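Surface protein R28 (PDB 6S5Z) is a cell-wall-bound streptococcal surface protein, represented here by a Rib domain with an immunoglobulin-like fold, a domain type implicated in infection. Local coordinates at residues Ile61-Tyr66 and Val71-Val76; Asp28-Thr33 and Ser40-Lys45; Lys14-Thr17 and Glu23-Ala26; His48-Ser53 and Val76-Thr81. One frame throughout, in Å; residues are numbered along the deposited sequence. Where two conformers were deposited one is given.

Overall arrangement
From the N terminus, the chain first closes a short loop at contact 3, where Lys14-Thr17, at the start of strand 16-19, faces Glu23-Ala26. Contact 2 follows in series: the loop Asp28-Thr33 lies on strand 41-44 at Ser40-Lys45. Contact 4 closes the longest loop, bringing His48-Ser53 against the second half of strand 71-81, and contact 1, the hairpin of strands 56-65 and 71-81, is nested inside it; the two share Val76. No two contacts cross along the chain. The sheet runs in the order 16-19, 71-81, 56-65, 41-44, and contacts 2, 3 and 4 fasten the connecting loops to it.

Contact 1 of 4, residues Ile61-Tyr66 and Val71-Val76; sequences IVEVHY and VDDVNV. With NA (sodium ion), chain C.
Tyr66 and Asp72 meet obliquely, the ring and carboxylate planes 81° apart, with Asp72 at the ring's edge. Tyr66 OH donates to the anti lone pair of Asp72 OD2 over 2.7 Å, and Asp72 OD2 also binds the sodium ion at 2.5 Å, making this a second-shell bond that would hold the carboxylate in place for the metal. Asp72 OD1 accepts from water 1, itself on the metal; Lys6 and Tyr9 add their carbonyl oxygens, and waters 2 and 3 also bind. The two segments form the antiparallel beta hairpin of strands 56-65 and 71-81 in the immunoglobulin-like Rib fold, Tyr66 just past the first strand: Val62 with Val74, and Val64 with Asp72, are hydrogen-bonded pairs. On the face of Val62, Val64 and Val74, the side chains of Val62 and Val76 cross at about a right angle, Val62 CG2 3.8 Å from Val76 CG1. On the other face His65 lies alongside Val71, whose CG1, anti to the backbone N (chi1 -179°), stands 4.2 Å from the ring centroid in a CH-pi contact. His65 NE2 donates to Glu63 OE1 over 2.9 Å. Like charges on Glu63 and Asp73 are probably eased by Lys45 NZ, salt-bridged to both.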
loop_
_atom_site.group_PDB
_atom_site.type_symbol
_atom_site.label_atom_id
_atom_site.label_comp_id
_atom_site.label_asym_id
_atom_site.label_seq_id
_atom_site.Cartn_x
_atom_site.Cartn_y
_atom_site.Cartn_z
ATOM N N ILE A 61 5.653 -2.676 1.454
ATOM C CA ILE A 61 5.491 -2.152 0.102
ATOM C C ILE A 61 4.128 -2.569 -0.426
ATOM O O ILE A 61 3.782 -3.758 -0.412
ATOM C CB ILE A 61 6.616 -2.626 -0.828
ATOM C CG1 ILE A 61 7.971 -2.187 -0.249
ATOM C CG2 ILE A 61 6.419 -2.058 -2.225
ATOM C CD1 ILE A 61 9.154 -2.819 -0.926
ATOM N N VAL A 62 3.345 -1.586 -0.856
ATOM C CA VAL A 62 2.060 -1.819 -1.489
ATOM C C VAL A 62 2.259 -1.774 -2.993
ATOM O O VAL A 62 2.913 -0.858 -3.515
ATOM C CB VAL A 62 1.031 -0.771 -1.040
ATOM C CG1 VAL A 62 -0.305 -0.950 -1.799
ATOM C CG2 VAL A 62 0.821 -0.849 0.458
ATOM N N GLU A 63 1.726 -2.777 -3.689
ATOM C CA GLU A 63 1.599 -2.723 -5.134
ATOM C C GLU A 63 0.217 -2.195 -5.493
ATOM O O GLU A 63 -0.797 -2.758 -5.061
ATOM C CB GLU A 63 1.789 -4.098 -5.762
ATOM C CG GLU A 63 3.116 -4.719 -5.470
ATOM C CD GLU A 63 3.226 -6.107 -6.100
ATOM O OE1 GLU A 63 2.207 -6.631 -6.615
ATOM O OE2 GLU A 63 4.337 -6.662 -6.080
ATOM N N VAL A 64 0.178 -1.138 -6.294
ATOM C CA VAL A 64 -1.074 -0.592 -6.815
ATOM C C VAL A 64 -1.201 -1.046 -8.265
ATOM O O VAL A 64 -0.392 -0.660 -9.114
ATOM C CB VAL A 64 -1.120 0.939 -6.696
ATOM C CG1 VAL A 64 -2.467 1.475 -7.164
ATOM C CG2 VAL A 64 -0.922 1.326 -5.277
ATOM N N HIS A 65 -2.192 -1.890 -8.555
ATOM C CA HIS A 65 -2.369 -2.474 -9.886
ATOM C C HIS A 65 -3.441 -1.678 -10.620
ATOM O O HIS A 65 -4.613 -1.732 -10.254
ATOM C CB HIS A 65 -2.771 -3.947 -9.791
ATOM C CG HIS A 65 -1.668 -4.853 -9.339
ATOM N ND1 HIS A 65 -0.978 -5.675 -10.205
ATOM C CD2 HIS A 65 -1.117 -5.046 -8.118
ATOM C CE1 HIS A 65 -0.055 -6.342 -9.533
ATOM N NE2 HIS A 65 -0.122 -5.983 -8.264
ATOM N N TYR A 66 -3.055 -1.009 -11.684
ATOM C CA TYR A 66 -3.964 -0.130 -12.395
ATOM C C TYR A 66 -4.695 -0.896 -13.483
ATOM O O TYR A 66 -4.271 -1.987 -13.882
ATOM C CB TYR A 66 -3.193 1.026 -13.010
ATOM C CG TYR A 66 -2.538 1.913 -12.004
ATOM C CD1 TYR A 66 -3.297 2.729 -11.191
ATOM C CD2 TYR A 66 -1.152 1.953 -11.877
ATOM C CE1 TYR A 66 -2.706 3.556 -10.275
ATOM C CE2 TYR A 66 -0.554 2.786 -10.963
ATOM C CZ TYR A 66 -1.337 3.577 -10.162
ATOM O OH TYR A 66 -0.749 4.407 -9.247
ATOM N N VAL A 71 1.759 -0.992 -12.798
ATOM C CA VAL A 71 1.801 -1.194 -11.356
ATOM C C VAL A 71 2.725 -0.158 -10.742
ATOM O O VAL A 71 3.835 0.063 -11.230
ATOM C CB VAL A 71 2.292 -2.625 -11.007
ATOM C CG1 VAL A 71 2.300 -2.842 -9.500
ATOM C CG2 VAL A 71 1.411 -3.686 -11.680
ATOM N N ASP A 72 2.288 0.432 -9.638
ATOM C CA ASP A 72 3.111 1.319 -8.829
ATOM C C ASP A 72 3.463 0.600 -7.537
ATOM O O ASP A 72 2.626 -0.104 -6.968
ATOM C CB ASP A 72 2.374 2.627 -8.492
ATOM C CG ASP A 72 2.740 3.774 -9.409
ATOM O OD1 ASP A 72 3.918 3.849 -9.827
ATOM O OD2 ASP A 72 1.859 4.642 -9.665
ATOM N N ASP A 73 4.715 0.743 -7.102
ATOM C CA ASP A 73 5.157 0.284 -5.791
ATOM C C ASP A 73 5.186 1.472 -4.830
ATOM O O ASP A 73 5.721 2.532 -5.164
ATOM C CB ASP A 73 6.543 -0.355 -5.867
ATOM C CG ASP A 73 6.534 -1.686 -6.585
ATOM O OD1 ASP A 73 5.461 -2.317 -6.694
ATOM O OD2 ASP A 73 7.614 -2.111 -7.044
ATOM N N VAL A 74 4.618 1.291 -3.644
ATOM C CA VAL A 74 4.509 2.365 -2.665
ATOM C C VAL A 74 5.074 1.884 -1.336
ATOM O O VAL A 74 4.538 0.950 -0.735
ATOM C CB VAL A 74 3.054 2.836 -2.496
ATOM C CG1 VAL A 74 3.006 3.938 -1.465
ATOM C CG2 VAL A 74 2.489 3.311 -3.836
ATOM N N ASN A 75 6.157 2.520 -0.883
ATOM C CA ASN A 75 6.727 2.223 0.423
ATOM C C ASN A 75 5.860 2.812 1.527
ATOM O O ASN A 75 5.496 3.993 1.480
ATOM C CB ASN A 75 8.146 2.787 0.526
ATOM C CG ASN A 75 9.092 2.145 -0.462
ATOM O OD1 ASN A 75 8.940 0.972 -0.809
ATOM N ND2 ASN A 75 10.054 2.916 -0.944
ATOM N N VAL A 76 5.548 1.997 2.529
ATOM C CA VAL A 76 4.666 2.394 3.624
ATOM C C VAL A 76 5.287 1.999 4.953
ATOM O O VAL A 76 6.221 1.203 5.027
ATOM C CB VAL A 76 3.253 1.788 3.512
ATOM C CG1 VAL A 76 2.615 2.082 2.162
ATOM C CG2 VAL A 76 3.321 0.266 3.757
HETATM NA NA NA C . 2.914 6.842 -10.281
HETATM O O HOH W 1 5.368 5.808 -10.815
HETATM O O HOH W 2 3.291 9.451 -10.140
HETATM O O HOH W 3 4.016 7.003 -7.891
#

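Contact 2 of 4, residues Asp28-Thr33 and Ser40-Lys45; sequences DSIANT and STYNWK
Thr33 CG2 lies against the phenol end of Tyr42, 3.3 Å from Tyr42 OH, while Ile30 CG1 meets the same ring further back, 3.8 Å from Tyr42 CD2. Both aliphatic groups approach obliquely. This is loop-on-strand packing in the immunoglobulin-like Rib fold: the loop between strands 16-19 and 41-44 lies over edge strand 41-44. Farther along that strand, Ser29 OG comes within 3.5 Å of Trp44 CH2, also at a slant to the indole. The methyl of Thr33 is turned to the ring because CG2 is anti to the carbonyl carbon, which leaves OG1 between the backbone N and the carbonyl carbon (chi1 59°).

In the next shell, Ile30 also packs on Val74 and Ser29 on Val76, so the loop reaches across to strand 71-81, while Tyr42 leans on Val64 of the neighbouring strand 56-65. Trp44 is fixed at its polar end by NE1, which donates to Leu24 O, and its ring rests on Val62, Val76 and Pro50. The loop itself is held by backbone bonds from Ser29 to Lys14 and from Ala31 to Glu12, while Asn32 ties its amide to Ser10, Glu12 and Glu35. At the far end of the tyrosine, water 4 sits in the ring plane at its edge, linking Tyr42 OH, at 2.7 Å, to Thr33 O, at 2.8 Å.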
loop_
_atom_site.group_PDB
_atom_site.type_symbol
_atom_site.label_atom_id
_atom_site.label_comp_id
_atom_site.label_asym_id
_atom_site.label_seq_id
_atom_site.Cartn_x
_atom_site.Cartn_y
_atom_site.Cartn_z
ATOM N N ASP A 28 -5.449 -0.210 2.722
ATOM C CA ASP A 28 -5.612 0.679 3.860
ATOM C C ASP A 28 -4.352 1.470 4.162
ATOM O O ASP A 28 -4.407 2.402 4.978
ATOM C CB ASP A 28 -6.035 -0.104 5.098
ATOM C CG ASP A 28 -7.479 -0.549 5.043
ATOM O OD1 ASP A 28 -8.294 0.106 4.353
ATOM O OD2 ASP A 28 -7.812 -1.539 5.715
ATOM N N SER A 29 -3.230 1.113 3.543
ATOM C CA SER A 29 -1.972 1.828 3.695
ATOM C C SER A 29 -1.736 2.846 2.590
ATOM O O SER A 29 -0.640 3.416 2.507
ATOM C CB SER A 29 -0.801 0.836 3.759
ATOM O OG SER A 29 -0.749 0.222 5.038
ATOM N N ILE A 30 -2.729 3.102 1.746
ATOM C CA ILE A 30 -2.620 4.114 0.701
ATOM C C ILE A 30 -3.533 5.276 1.073
ATOM O O ILE A 30 -4.729 5.079 1.306
ATOM C CB ILE A 30 -2.982 3.556 -0.686
ATOM C CG1 ILE A 30 -2.038 2.420 -1.082
ATOM C CG2 ILE A 30 -3.000 4.674 -1.725
ATOM C CD1 ILE A 30 -0.593 2.820 -1.162
ATOM N N ALA A 31 -2.972 6.483 1.090
ATOM C CA ALA A 31 -3.679 7.631 1.649
ATOM C C ALA A 31 -4.738 8.172 0.700
ATOM O O ALA A 31 -5.736 8.743 1.155
ATOM C CB ALA A 31 -2.691 8.759 2.007
ATOM N N ASN A 32 -4.557 8.006 -0.605
ATOM C CA ASN A 32 -5.369 8.753 -1.554
ATOM C C ASN A 32 -5.966 7.835 -2.612
ATOM O O ASN A 32 -5.900 8.124 -3.811
ATOM C CB ASN A 32 -4.520 9.862 -2.171
ATOM C CG ASN A 32 -3.372 9.313 -2.993
ATOM O OD1 ASN A 32 -2.909 8.194 -2.747
ATOM N ND2 ASN A 32 -2.917 10.084 -3.986
ATOM N N THR A 33 -6.583 6.714 -2.186
ATOM C CA THR A 33 -7.232 5.815 -3.146
ATOM C C THR A 33 -8.382 6.500 -3.870
ATOM O O THR A 33 -8.865 5.977 -4.878
ATOM C CB THR A 33 -7.772 4.540 -2.477
ATOM O OG1 THR A 33 -8.723 4.875 -1.459
ATOM C CG2 THR A 33 -6.654 3.712 -1.863
ATOM N N SER A 40 -8.618 0.052 -9.456
ATOM C CA SER A 40 -7.287 -0.404 -9.070
ATOM C C SER A 40 -7.404 -1.456 -7.978
ATOM O O SER A 40 -8.299 -1.408 -7.144
ATOM C CB SER A 40 -6.449 0.772 -8.556
ATOM O OG SER A 40 -6.439 1.836 -9.496
ATOM N N THR A 41 -6.456 -2.389 -7.943
ATOM C CA THR A 41 -6.410 -3.347 -6.852
ATOM C C THR A 41 -5.110 -3.154 -6.082
ATOM O O THR A 41 -4.118 -2.683 -6.631
ATOM C CB THR A 41 -6.559 -4.806 -7.356
ATOM O OG1 THR A 41 -5.438 -5.180 -8.168
ATOM C CG2 THR A 41 -7.842 -4.969 -8.176
ATOM N N TYR A 42 -5.127 -3.508 -4.796
ATOM C CA TYR A 42 -4.006 -3.262 -3.891
ATOM C C TYR A 42 -3.618 -4.570 -3.228
ATOM O O TYR A 42 -4.490 -5.312 -2.767
ATOM C CB TYR A 42 -4.388 -2.230 -2.821
ATOM C CG TYR A 42 -4.875 -0.908 -3.396
ATOM C CD1 TYR A 42 -6.193 -0.748 -3.849
ATOM C CD2 TYR A 42 -4.017 0.178 -3.506
ATOM C CE1 TYR A 42 -6.626 0.474 -4.382
ATOM C CE2 TYR A 42 -4.443 1.380 -4.030
ATOM C CZ TYR A 42 -5.742 1.529 -4.460
ATOM O OH TYR A 42 -6.126 2.754 -4.976
ATOM N N ASN A 43 -2.316 -4.846 -3.173
ATOM C CA ASN A 43 -1.838 -6.037 -2.485
ATOM C C ASN A 43 -0.458 -5.744 -1.941
ATOM O O ASN A 43 0.230 -4.840 -2.413
ATOM C CB ASN A 43 -1.786 -7.258 -3.402
ATOM C CG ASN A 43 -0.824 -7.077 -4.555
ATOM O OD1 ASN A 43 -1.202 -6.571 -5.605
ATOM N ND2 ASN A 43 0.435 -7.484 -4.364
ATOM N N TRP A 44 -0.059 -6.523 -0.942
ATOM C CA TRP A 44 1.297 -6.417 -0.432
ATOM C C TRP A 44 2.276 -7.048 -1.405
ATOM O O TRP A 44 2.052 -8.155 -1.906
ATOM C CB TRP A 44 1.419 -7.093 0.942
ATOM C CG TRP A 44 0.627 -6.414 2.003
ATOM C CD1 TRP A 44 -0.512 -6.862 2.601
ATOM C CD2 TRP A 44 0.902 -5.127 2.572
ATOM N NE1 TRP A 44 -0.963 -5.934 3.517
ATOM C CE2 TRP A 44 -0.110 -4.864 3.516
ATOM C CE3 TRP A 44 1.909 -4.176 2.372
ATOM C CZ2 TRP A 44 -0.145 -3.683 4.263
ATOM C CZ3 TRP A 44 1.879 -3.017 3.113
ATOM C CH2 TRP A 44 0.856 -2.775 4.045
ATOM N N LYS A 45 3.381 -6.352 -1.652
ATOM C CA LYS A 45 4.465 -6.965 -2.407
ATOM C C LYS A 45 4.947 -8.218 -1.691
ATOM O O LYS A 45 5.047 -8.249 -0.466
ATOM C CB LYS A 45 5.634 -5.987 -2.561
ATOM C CG LYS A 45 6.817 -6.540 -3.354
ATOM C CD LYS A 45 7.826 -5.438 -3.623
ATOM C CE LYS A 45 7.268 -4.462 -4.618
ATOM N NZ LYS A 45 7.166 -5.069 -5.944
HETATM O O HOH W 4 -8.618 3.402 -5.828
#

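Contact 3 of 4, residues Lys14-Thr17 and Glu23-Ala26; sequences KHRT and ELDA
The backbones of Lys14-Thr17 and Glu23-Ala26 stand well apart, with 9.6 Å between Arg16 CA and Leu24 CA, and Arg16 reaches across the gap. Its side chain and that of Leu24 slide past each other in opposite directions, and Arg16 NH1 ends 3.6 Å from Leu24 CD2, slanting to the guanidinium plane. The arginine chain runs extended to CD and then bends (chi3 63°), which turns the guanidinium group towards the loop.

Water rather than direct bonding joins the polar groups. Water 5 lies in the guanidinium plane at its edge, accepts from Arg16 NH1 at 2.9 Å and donates to Asp25 O. Water 6 accepts hydrogen bonds from the same NH1 and from Asp25 N, so NH1 supplies two bridges to one residue. Water 7 gives Glu23 O a firm bond of 2.7 Å, but its link to Arg16 NH2 is weak. The guanidinium group thus meets the loop backbone, two carbonyls and one N-H, through three waters.

Arg16 also packs on Asp28 and Ser29, and Leu24 turns to Pro50 and Thr52. Far from the sodium site, the arrangement is a water-mediated link from edge strand 16-19 to the loop that follows it, within the immunoglobulin-like Rib domain.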
loop_
_atom_site.group_PDB
_atom_site.type_symbol
_atom_site.label_atom_id
_atom_site.label_comp_id
_atom_site.label_asym_id
_atom_site.label_seq_id
_atom_site.Cartn_x
_atom_site.Cartn_y
_atom_site.Cartn_z
ATOM N N LYS A 14 -0.002 6.033 3.430
ATOM C CA LYS A 14 -0.609 6.403 4.695
ATOM C C LYS A 14 0.106 5.649 5.808
ATOM O O LYS A 14 0.240 4.419 5.739
ATOM C CB LYS A 14 -2.103 6.075 4.706
ATOM C CG LYS A 14 -2.747 6.223 6.087
ATOM C CD LYS A 14 -4.246 5.932 6.055
ATOM C CE LYS A 14 -4.809 5.812 7.474
ATOM N NZ LYS A 14 -6.291 5.641 7.463
ATOM N N HIS A 15 0.580 6.383 6.815
ATOM C CA HIS A 15 1.178 5.755 7.987
ATOM C C HIS A 15 0.070 5.275 8.920
ATOM O O HIS A 15 -0.708 6.087 9.431
ATOM C CB HIS A 15 2.100 6.737 8.714
ATOM C CG HIS A 15 2.550 6.239 10.052
ATOM N ND1 HIS A 15 2.233 6.880 11.229
ATOM C CD2 HIS A 15 3.254 5.134 10.400
ATOM C CE1 HIS A 15 2.729 6.196 12.246
ATOM N NE2 HIS A 15 3.351 5.131 11.771
ATOM N N ARG A 16 0.005 3.966 9.161
ATOM C CA ARG A 16 -0.980 3.394 10.068
ATOM C C ARG A 16 -0.343 2.983 11.393
ATOM O O ARG A 16 0.841 2.616 11.457
ATOM C CB ARG A 16 -1.665 2.173 9.443
ATOM C CG ARG A 16 -2.341 2.397 8.113
ATOM C CD ARG A 16 -3.058 1.113 7.738
ATOM N NE ARG A 16 -4.115 0.800 8.699
ATOM C CZ ARG A 16 -4.698 -0.392 8.802
ATOM N NH1 ARG A 16 -4.323 -1.392 8.027
ATOM N NH2 ARG A 16 -5.651 -0.588 9.694
ATOM N N THR A 17 -1.153 3.045 12.454
ATOM C CA THR A 17 -0.806 2.520 13.772
ATOM C C THR A 17 -1.831 1.466 14.160
ATOM O O THR A 17 -3.034 1.747 14.199
ATOM C CB THR A 17 -0.771 3.631 14.819
ATOM O OG1 THR A 17 0.185 4.611 14.416
ATOM C CG2 THR A 17 -0.372 3.071 16.173
ATOM N N GLU A 23 -4.709 -7.487 11.470
ATOM C CA GLU A 23 -4.683 -7.719 10.036
ATOM C C GLU A 23 -4.328 -6.420 9.308
ATOM O O GLU A 23 -4.537 -5.319 9.821
ATOM C CB GLU A 23 -6.038 -8.239 9.553
ATOM C CG GLU A 23 -6.489 -9.547 10.209
ATOM C CD GLU A 23 -5.577 -10.713 9.888
ATOM O OE1 GLU A 23 -5.055 -10.769 8.748
ATOM O OE2 GLU A 23 -5.386 -11.577 10.777
ATOM N N LEU A 24 -3.779 -6.560 8.106
ATOM C CA LEU A 24 -3.385 -5.422 7.283
ATOM C C LEU A 24 -3.855 -5.667 5.862
ATOM O O LEU A 24 -3.305 -6.523 5.160
ATOM C CB LEU A 24 -1.868 -5.223 7.304
ATOM C CG LEU A 24 -1.185 -4.909 8.627
ATOM C CD1 LEU A 24 0.315 -4.920 8.376
ATOM C CD2 LEU A 24 -1.647 -3.542 9.159
ATOM N N ASP A 25 -4.896 -4.944 5.456
ATOM C CA ASP A 25 -5.257 -4.840 4.052
ATOM C C ASP A 25 -4.340 -3.815 3.410
ATOM O O ASP A 25 -4.166 -2.712 3.940
ATOM C CB ASP A 25 -6.722 -4.424 3.909
ATOM C CG ASP A 25 -7.252 -4.567 2.485
ATOM O OD1 ASP A 25 -6.539 -4.246 1.513
ATOM O OD2 ASP A 25 -8.412 -4.992 2.339
ATOM N N ALA A 26 -3.753 -4.169 2.266
ATOM C CA ALA A 26 -2.792 -3.263 1.648
ATOM C C ALA A 26 -3.434 -1.933 1.251
ATOM O O ALA A 26 -2.808 -0.877 1.381
ATOM C CB ALA A 26 -2.155 -3.917 0.425
HETATM O O HOH W 5 -2.682 -1.709 5.647
HETATM O O HOH W 6 -6.536 -3.217 7.181
HETATM O O HOH W 7 -6.485 -3.629 10.720
#

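Contact 4 of 4, residues His48-Ser53 and Val76-Thr81; sequences HKPDTS and VKVTVT
Val78 and Val80 share one torsion, CG1 anti to the backbone N (chi1 179° for Val78), which puts CG2 beside the backbone N; in Val78 this branch meets Pro50, in Val80 it meets Thr52. Pro50 CG touches Val78 CG2 at 3.8 Å, the pyrrolidine ring crossing the valine at about a right angle, and Pro50 CB leans on the same methyl at 4.1 Å. Two residues on, Thr52 CG2 comes 4.2 Å from Val80 CG2, again nearly perpendicular, while Thr52 O lies 3.8 Å from Val80 CG1. Thr52 CG2 lies anti to the carbonyl carbon, and the hydroxyl has another partner, OG1 bonding to Ala22 O.

The loop between strands 41-44 and 56-65 thus covers the C-terminal half of strand 71-81 of the immunoglobulin-like Rib fold. Pro50 also packs on Lys58, and Val78 on Val18 of strand 16-19. The loop is shaped by an Asx turn: Asp51 OD1 accepts from Ser53 N at 2.9 Å and from Ser53 OG at 2.7 Å, both reaching it from the same face of the carboxylate plane. Backbone bonding of Thr52 to His21 ties this turn to the neighbouring loop.

Methyl and ring carbons make most of this buried contact, with no polar bond between the segments, so it should rest on hydrophobic and van der Waals packing.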
loop_
_atom_site.group_PDB
_atom_site.type_symbol
_atom_site.label_atom_id
_atom_site.label_comp_id
_atom_site.label_asym_id
_atom_site.label_seq_id
_atom_site.Cartn_x
_atom_site.Cartn_y
_atom_site.Cartn_z
ATOM N N HIS A 48 7.119 -8.223 1.495
ATOM C CA HIS A 48 7.098 -6.870 2.027
ATOM C C HIS A 48 5.760 -6.539 2.683
ATOM O O HIS A 48 5.345 -5.374 2.713
ATOM C CB HIS A 48 7.457 -5.875 0.928
ATOM C CG HIS A 48 8.905 -5.941 0.531
ATOM N ND1 HIS A 48 9.901 -5.293 1.233
ATOM C CD2 HIS A 48 9.527 -6.613 -0.467
ATOM C CE1 HIS A 48 11.069 -5.543 0.670
ATOM N NE2 HIS A 48 10.871 -6.345 -0.360
ATOM N N LYS A 49 5.089 -7.556 3.247
ATOM C CA LYS A 49 3.963 -7.281 4.139
ATOM C C LYS A 49 4.469 -7.035 5.554
ATOM O O LYS A 49 5.258 -7.840 6.076
ATOM C CB LYS A 49 2.964 -8.429 4.152
ATOM C CG LYS A 49 1.818 -8.199 5.131
ATOM C CD LYS A 49 0.820 -9.330 5.108
ATOM C CE LYS A 49 -0.404 -9.033 5.959
ATOM N NZ LYS A 49 -1.294 -10.227 6.094
ATOM N N PRO A 50 4.082 -5.931 6.185
ATOM C CA PRO A 50 4.549 -5.665 7.551
ATOM C C PRO A 50 4.073 -6.763 8.497
ATOM O O PRO A 50 2.912 -7.173 8.466
ATOM C CB PRO A 50 3.926 -4.305 7.880
ATOM C CG PRO A 50 3.718 -3.640 6.512
ATOM C CD PRO A 50 3.330 -4.800 5.603
ATOM N N ASP A 51 4.983 -7.240 9.341
ATOM C CA ASP A 51 4.700 -8.334 10.269
ATOM C C ASP A 51 4.182 -7.743 11.579
ATOM O O ASP A 51 4.944 -7.159 12.348
ATOM C CB ASP A 51 5.965 -9.173 10.472
ATOM C CG ASP A 51 5.757 -10.370 11.382
ATOM O OD1 ASP A 51 4.632 -10.603 11.869
ATOM O OD2 ASP A 51 6.745 -11.105 11.591
ATOM N N THR A 52 2.888 -7.900 11.845
ATOM C CA THR A 52 2.318 -7.351 13.064
ATOM C C THR A 52 2.440 -8.288 14.253
ATOM O O THR A 52 1.888 -7.974 15.312
ATOM C CB THR A 52 0.840 -7.009 12.868
ATOM O OG1 THR A 52 0.120 -8.220 12.587
ATOM C CG2 THR A 52 0.634 -6.008 11.748
ATOM N N SER A 53 3.144 -9.425 14.116
ATOM C CA SER A 53 3.258 -10.369 15.229
ATOM C C SER A 53 4.162 -9.855 16.343
ATOM O O SER A 53 4.059 -10.322 17.482
ATOM C CB SER A 53 3.784 -11.720 14.742
ATOM O OG SER A 53 5.143 -11.639 14.333
ATOM N N VAL A 76 5.548 1.997 2.529
ATOM C CA VAL A 76 4.666 2.394 3.624
ATOM C C VAL A 76 5.287 1.999 4.953
ATOM O O VAL A 76 6.221 1.203 5.027
ATOM C CB VAL A 76 3.253 1.788 3.512
ATOM C CG1 VAL A 76 2.615 2.082 2.162
ATOM C CG2 VAL A 76 3.321 0.266 3.757
ATOM N N LYS A 77 4.736 2.571 6.010
ATOM C CA LYS A 77 5.213 2.341 7.359
ATOM C C LYS A 77 4.023 1.993 8.232
ATOM O O LYS A 77 2.941 2.574 8.085
ATOM C CB LYS A 77 5.968 3.568 7.886
ATOM C CG LYS A 77 7.212 3.841 7.047
ATOM C CD LYS A 77 8.161 4.876 7.638
ATOM C CE LYS A 77 9.519 4.790 6.930
ATOM N NZ LYS A 77 10.629 5.462 7.664
ATOM N N VAL A 78 4.220 1.024 9.118
ATOM C CA VAL A 78 3.190 0.608 10.052
ATOM C C VAL A 78 3.822 0.573 11.431
ATOM O O VAL A 78 4.848 -0.090 11.638
ATOM C CB VAL A 78 2.584 -0.765 9.696
ATOM C CG1 VAL A 78 1.528 -1.152 10.720
ATOM C CG2 VAL A 78 1.963 -0.765 8.299
ATOM N N THR A 79 3.230 1.298 12.362
ATOM C CA THR A 79 3.632 1.247 13.753
ATOM C C THR A 79 2.786 0.179 14.420
ATOM O O THR A 79 1.561 0.185 14.283
ATOM C CB THR A 79 3.417 2.611 14.420
ATOM O OG1 THR A 79 4.097 3.614 13.663
ATOM C CG2 THR A 79 3.944 2.607 15.849
ATOM N N VAL A 80 3.430 -0.775 15.081
ATOM C CA VAL A 80 2.705 -1.810 15.801
ATOM C C VAL A 80 2.940 -1.584 17.289
ATOM O O VAL A 80 4.091 -1.551 17.738
ATOM C CB VAL A 80 3.137 -3.216 15.362
ATOM C CG1 VAL A 80 2.261 -4.267 16.025
ATOM C CG2 VAL A 80 3.070 -3.332 13.842
ATOM N N THR A 81 1.862 -1.368 18.039
ATOM C CA THR A 81 1.916 -1.124 19.477
ATOM C C THR A 81 1.682 -2.411 20.270
ATOM O O THR A 81 1.055 -3.361 19.794
ATOM C CB THR A 81 0.858 -0.098 19.882
ATOM O OG1 THR A 81 -0.440 -0.695 19.778
ATOM C CG2 THR A 81 0.885 1.075 18.932
#